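Local coordinates for protein acetyltransferase (Vibrio fischeri, PDB 3JVN) that probably transfers an acyl group, most likely acetyl from acetyl-CoA as in other GNAT-family enzymes, to a substrate not yet identified, at residues A[48-60]-A[67-79]. Sequence-based numbering, arbitrary orientation.
Sequences ARYLDDPECMVYV and IIGFITGHFCELI
Phe75 N donates to Glu55 O at 2.8 Å, a single bond just before an antiparallel ladder whose hydrogen-bonded pairs are Met57-Gly73 and Tyr59-Ile71. Met57 and Gly73 bond reciprocally: Met57 N reaches Gly73 O at 2.7 Å, and Gly73 N returns a bond to Met57 O. That carbonyl also draws a weak bond from Thr72 OG1 at 3.5 Å. Tyr59 and Ile71 form the next such pair. Strands 56-62 and 67-79 form a hairpin in the central mixed sheet of the GNAT fold.

Where the helix ending at Asp52 gives way to strand 56-62, a type I turn from Asp53 to Cys56 leads the chain into the strand; within it Asp53 OD1 accepts from Glu55 N, an Asx turn, and also hydrogen-bonds Thr81 OG1 of the second subunit. Tyr50 hangs from that helix onto the sheet, its CG anti to the backbone N (chi1 -167°). Its ring receives Cys56 SG over the centre of one face, 3.6 Å above the plane. One carboxylate oxygen of Asp92, OD1, on neighbouring strand 86-96, hydrogen-bonds both Tyr50 OH and His74 ND1, linking the helix side chain to the sheet.

On the sheet face bearing Met57 and Tyr59, the selenium of selenomethionine Met57 makes an oblique Met-aromatic contact, 4.2 Å from the Phe75 ring centroid; helix 105-118 packs against both side chains. Toward the hairpin's closed end, Val60 CB meets Ile67 CG2 at 3.6 Å, while Val60 CG1 lies against Phe70 CB.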
loop_
_atom_site.group_PDB
_atom_site.type_symbol
_atom_site.label_atom_id
_atom_site.label_comp_id
_atom_site.label_asym_id
_atom_site.label_seq_id
_atom_site.Cartn_x
_atom_site.Cartn_y
_atom_site.Cartn_z
ATOM N N ALA A 48 12.218 -16.794 15.087
ATOM C CA ALA A 48 11.662 -18.145 15.134
ATOM C C ALA A 48 10.154 -18.082 14.879
ATOM O O ALA A 48 9.638 -18.746 13.975
ATOM C CB ALA A 48 11.941 -18.784 16.483
ATOM N N ARG A 49 9.452 -17.284 15.687
ATOM C CA ARG A 49 8.008 -17.099 15.543
ATOM C C ARG A 49 7.730 -16.601 14.131
ATOM O O ARG A 49 6.736 -16.974 13.494
ATOM C CB ARG A 49 7.494 -16.047 16.532
ATOM C CG ARG A 49 7.247 -16.533 17.946
ATOM C CD ARG A 49 6.652 -15.392 18.758
ATOM N NE ARG A 49 6.164 -15.818 20.067
ATOM C CZ ARG A 49 5.467 -15.035 20.891
ATOM N NH1 ARG A 49 5.060 -15.497 22.068
ATOM N NH2 ARG A 49 5.168 -13.784 20.540
ATOM N N TYR A 50 8.619 -15.728 13.663
ATOM C CA TYR A 50 8.519 -15.153 12.328
ATOM C C TYR A 50 8.554 -16.267 11.295
ATOM O O TYR A 50 7.728 -16.327 10.390
ATOM C CB TYR A 50 9.692 -14.207 12.077
ATOM C CG TYR A 50 9.521 -13.331 10.852
ATOM C CD1 TYR A 50 9.747 -13.834 9.562
ATOM C CD2 TYR A 50 9.102 -12.003 10.983
ATOM C CE1 TYR A 50 9.555 -13.032 8.431
ATOM C CE2 TYR A 50 8.904 -11.201 9.874
ATOM C CZ TYR A 50 9.134 -11.717 8.599
ATOM O OH TYR A 50 8.947 -10.900 7.510
ATOM N N LEU A 51 9.524 -17.154 11.439
ATOM C CA LEU A 51 9.670 -18.251 10.512
ATOM C C LEU A 51 8.441 -19.170 10.525
ATOM O O LEU A 51 8.030 -19.678 9.484
ATOM C CB LEU A 51 10.934 -19.025 10.875
ATOM C CG LEU A 51 11.569 -19.963 9.849
ATOM C CD1 LEU A 51 12.822 -20.534 10.494
ATOM C CD2 LEU A 51 10.624 -21.093 9.435
ATOM N N ASP A 52 7.850 -19.358 11.702
ATOM C CA ASP A 52 6.686 -20.230 11.878
ATOM C C ASP A 52 5.362 -19.626 11.405
ATOM O O ASP A 52 4.379 -20.343 11.180
ATOM C CB ASP A 52 6.569 -20.626 13.361
ATOM C CG ASP A 52 5.414 -21.579 13.632
ATOM O OD1 ASP A 52 5.351 -22.643 12.974
ATOM O OD2 ASP A 52 4.574 -21.274 14.509
ATOM N N ASP A 53 5.339 -18.305 11.256
ATOM C CA ASP A 53 4.130 -17.602 10.828
ATOM C C ASP A 53 3.774 -17.995 9.391
ATOM O O ASP A 53 4.603 -17.888 8.486
ATOM C CB ASP A 53 4.346 -16.091 10.955
ATOM C CG ASP A 53 3.044 -15.313 10.975
ATOM O OD1 ASP A 53 2.489 -15.018 9.895
ATOM O OD2 ASP A 53 2.566 -15.001 12.086
ATOM N N PRO A 54 2.532 -18.456 9.172
ATOM C CA PRO A 54 2.063 -18.879 7.848
ATOM C C PRO A 54 2.056 -17.776 6.776
ATOM O O PRO A 54 2.013 -18.064 5.569
ATOM C CB PRO A 54 0.677 -19.447 8.142
ATOM C CG PRO A 54 0.201 -18.624 9.269
ATOM C CD PRO A 54 1.428 -18.446 10.152
ATOM N N GLU A 55 2.108 -16.518 7.216
ATOM C CA GLU A 55 2.111 -15.372 6.302
ATOM C C GLU A 55 3.527 -14.810 6.109
ATOM O O GLU A 55 3.707 -13.822 5.386
ATOM C CB GLU A 55 1.217 -14.249 6.845
ATOM C CG GLU A 55 -0.259 -14.598 7.062
ATOM C CD GLU A 55 -0.929 -15.238 5.845
ATOM O OE1 GLU A 55 -0.414 -15.093 4.719
ATOM O OE2 GLU A 55 -1.979 -15.889 6.020
ATOM N N CYS A 56 4.524 -15.438 6.742
ATOM C CA CYS A 56 5.911 -14.976 6.651
ATOM C C CYS A 56 6.828 -15.776 5.732
ATOM O O CYS A 56 6.599 -16.949 5.455
ATOM C CB CYS A 56 6.545 -14.930 8.045
ATOM S SG CYS A 56 5.901 -13.630 9.120
HETATM N N MSE A 57 7.887 -15.125 5.272
HETATM C CA MSE A 57 8.850 -15.766 4.394
HETATM C C MSE A 57 10.282 -15.460 4.794
HETATM O O MSE A 57 10.606 -14.346 5.185
HETATM C CB MSE A 57 8.628 -15.302 2.955
HETATM C CG MSE A 57 7.309 -15.727 2.369
HETATM SE SE MSE A 57 6.702 -14.561 0.960
HETATM C CE MSE A 57 7.953 -15.096 -0.430
ATOM N N VAL A 58 11.140 -16.462 4.698
ATOM C CA VAL A 58 12.538 -16.254 5.002
ATOM C C VAL A 58 13.376 -17.162 4.119
ATOM O O VAL A 58 13.316 -18.376 4.234
ATOM C CB VAL A 58 12.855 -16.502 6.505
ATOM C CG1 VAL A 58 12.204 -17.787 6.977
ATOM C CG2 VAL A 58 14.346 -16.559 6.702
ATOM N N TYR A 59 14.134 -16.568 3.204
ATOM C CA TYR A 59 14.989 -17.364 2.344
ATOM C C TYR A 59 16.439 -17.105 2.703
ATOM O O TYR A 59 16.787 -16.014 3.154
ATOM C CB TYR A 59 14.734 -17.027 0.882
ATOM C CG TYR A 59 13.323 -17.322 0.466
ATOM C CD1 TYR A 59 12.906 -18.635 0.213
ATOM C CD2 TYR A 59 12.399 -16.298 0.324
ATOM C CE1 TYR A 59 11.596 -18.908 -0.171
ATOM C CE2 TYR A 59 11.097 -16.563 -0.061
ATOM C CZ TYR A 59 10.700 -17.858 -0.312
ATOM O OH TYR A 59 9.411 -18.104 -0.722
ATOM N N VAL A 60 17.273 -18.125 2.519
ATOM C CA VAL A 60 18.698 -18.019 2.812
ATOM C C VAL A 60 19.561 -18.417 1.612
ATOM O O VAL A 60 19.135 -19.191 0.749
ATOM C CB VAL A 60 19.102 -18.912 4.034
ATOM C CG1 VAL A 60 18.540 -18.326 5.328
ATOM C CG2 VAL A 60 18.602 -20.343 3.830
ATOM N N ILE A 67 25.358 -20.612 5.803
ATOM C CA ILE A 67 24.432 -19.593 5.332
ATOM C C ILE A 67 25.144 -18.246 5.287
ATOM O O ILE A 67 25.520 -17.699 6.329
ATOM C CB ILE A 67 23.216 -19.489 6.265
ATOM C CG1 ILE A 67 22.545 -20.859 6.371
ATOM C CG2 ILE A 67 22.256 -18.439 5.744
ATOM C CD1 ILE A 67 21.458 -20.946 7.408
ATOM N N ILE A 68 25.340 -17.716 4.081
ATOM C CA ILE A 68 26.021 -16.437 3.923
ATOM C C ILE A 68 25.069 -15.280 3.652
ATOM O O ILE A 68 25.498 -14.161 3.360
ATOM C CB ILE A 68 27.105 -16.505 2.796
ATOM C CG1 ILE A 68 26.546 -17.187 1.532
ATOM C CG2 ILE A 68 28.341 -17.241 3.305
ATOM C CD1 ILE A 68 25.686 -16.292 0.668
ATOM N N GLY A 69 23.772 -15.545 3.768
ATOM C CA GLY A 69 22.799 -14.496 3.541
ATOM C C GLY A 69 21.360 -14.944 3.706
ATOM O O GLY A 69 21.059 -16.132 3.678
ATOM N N PHE A 70 20.468 -13.979 3.895
ATOM C CA PHE A 70 19.050 -14.266 4.045
ATOM C C PHE A 70 18.240 -13.012 3.703
ATOM O O PHE A 70 18.776 -11.904 3.624
ATOM C CB PHE A 70 18.729 -14.726 5.480
ATOM C CG PHE A 70 18.838 -13.635 6.506
ATOM C CD1 PHE A 70 20.082 -13.236 7.000
ATOM C CD2 PHE A 70 17.702 -12.953 6.928
ATOM C CE1 PHE A 70 20.187 -12.163 7.893
ATOM C CE2 PHE A 70 17.797 -11.885 7.813
ATOM C CZ PHE A 70 19.037 -11.489 8.295
ATOM N N ILE A 71 16.949 -13.205 3.477
ATOM C CA ILE A 71 16.051 -12.108 3.166
ATOM C C ILE A 71 14.772 -12.469 3.900
ATOM O O ILE A 71 14.482 -13.651 4.094
ATOM C CB ILE A 71 15.813 -11.951 1.623
ATOM C CG1 ILE A 71 14.928 -10.714 1.364
ATOM C CG2 ILE A 71 15.230 -13.228 1.042
ATOM C CD1 ILE A 71 14.812 -10.334 -0.097
ATOM N N THR A 72 14.022 -11.452 4.319
ATOM C CA THR A 72 12.803 -11.673 5.085
ATOM C C THR A 72 11.638 -10.821 4.591
ATOM O O THR A 72 11.809 -9.627 4.362
ATOM C CB THR A 72 13.088 -11.405 6.605
ATOM O OG1 THR A 72 12.346 -12.329 7.418
ATOM C CG2 THR A 72 12.712 -9.993 6.983
ATOM N N GLY A 73 10.458 -11.429 4.436
ATOM C CA GLY A 73 9.294 -10.686 3.970
ATOM C C GLY A 73 7.979 -11.270 4.467
ATOM O O GLY A 73 7.936 -12.446 4.840
ATOM N N HIS A 74 6.905 -10.473 4.493
ATOM C CA HIS A 74 5.605 -10.981 4.950
ATOM C C HIS A 74 4.410 -10.502 4.129
ATOM O O HIS A 74 4.416 -9.390 3.619
ATOM C CB HIS A 74 5.364 -10.630 6.432
ATOM C CG HIS A 74 5.037 -9.184 6.692
ATOM N ND1 HIS A 74 5.988 -8.187 6.667
ATOM C CD2 HIS A 74 3.875 -8.583 7.043
ATOM C CE1 HIS A 74 5.429 -7.036 6.995
ATOM N NE2 HIS A 74 4.146 -7.246 7.229
ATOM N N PHE A 75 3.395 -11.357 3.999
ATOM C CA PHE A 75 2.178 -11.000 3.268
ATOM C C PHE A 75 1.341 -10.084 4.160
ATOM O O PHE A 75 1.379 -10.187 5.394
ATOM C CB PHE A 75 1.341 -12.249 2.920
ATOM C CG PHE A 75 1.938 -13.110 1.839
ATOM C CD1 PHE A 75 2.244 -12.564 0.591
ATOM C CD2 PHE A 75 2.203 -14.464 2.072
ATOM C CE1 PHE A 75 2.801 -13.341 -0.423
ATOM C CE2 PHE A 75 2.761 -15.266 1.072
ATOM C CZ PHE A 75 3.067 -14.697 -0.189
ATOM N N CYS A 76 0.606 -9.169 3.539
ATOM C CA CYS A 76 -0.263 -8.273 4.287
ATOM C C CYS A 76 -1.480 -7.941 3.452
ATOM O O CYS A 76 -1.506 -8.168 2.241
ATOM C CB CYS A 76 0.462 -6.996 4.714
ATOM S SG CYS A 76 1.897 -6.547 3.737
ATOM N N GLU A 77 -2.504 -7.422 4.108
ATOM C CA GLU A 77 -3.738 -7.103 3.417
ATOM C C GLU A 77 -4.253 -5.719 3.714
ATOM O O GLU A 77 -4.403 -5.330 4.876
ATOM C CB GLU A 77 -4.829 -8.097 3.808
ATOM C CG GLU A 77 -4.791 -9.443 3.132
ATOM C CD GLU A 77 -5.965 -10.291 3.571
ATOM O OE1 GLU A 77 -6.460 -11.108 2.761
ATOM O OE2 GLU A 77 -6.386 -10.121 4.737
ATOM N N LEU A 78 -4.525 -4.983 2.645
ATOM C CA LEU A 78 -5.087 -3.656 2.756
ATOM C C LEU A 78 -6.582 -3.916 2.944
ATOM O O LEU A 78 -7.287 -4.327 2.019
ATOM C CB LEU A 78 -4.836 -2.873 1.476
ATOM C CG LEU A 78 -5.487 -1.495 1.409
ATOM C CD1 LEU A 78 -4.792 -0.561 2.388
ATOM C CD2 LEU A 78 -5.379 -0.955 -0.009
ATOM N N ILE A 79 -7.046 -3.713 4.169
ATOM C CA ILE A 79 -8.435 -3.937 4.533
ATOM C C ILE A 79 -9.218 -2.633 4.605
ATOM O O ILE A 79 -8.755 -1.628 5.172
ATOM C CB ILE A 79 -8.511 -4.671 5.886
ATOM C CG1 ILE A 79 -8.011 -6.110 5.698
ATOM C CG2 ILE A 79 -9.916 -4.617 6.444
ATOM C CD1 ILE A 79 -7.949 -6.921 6.991
#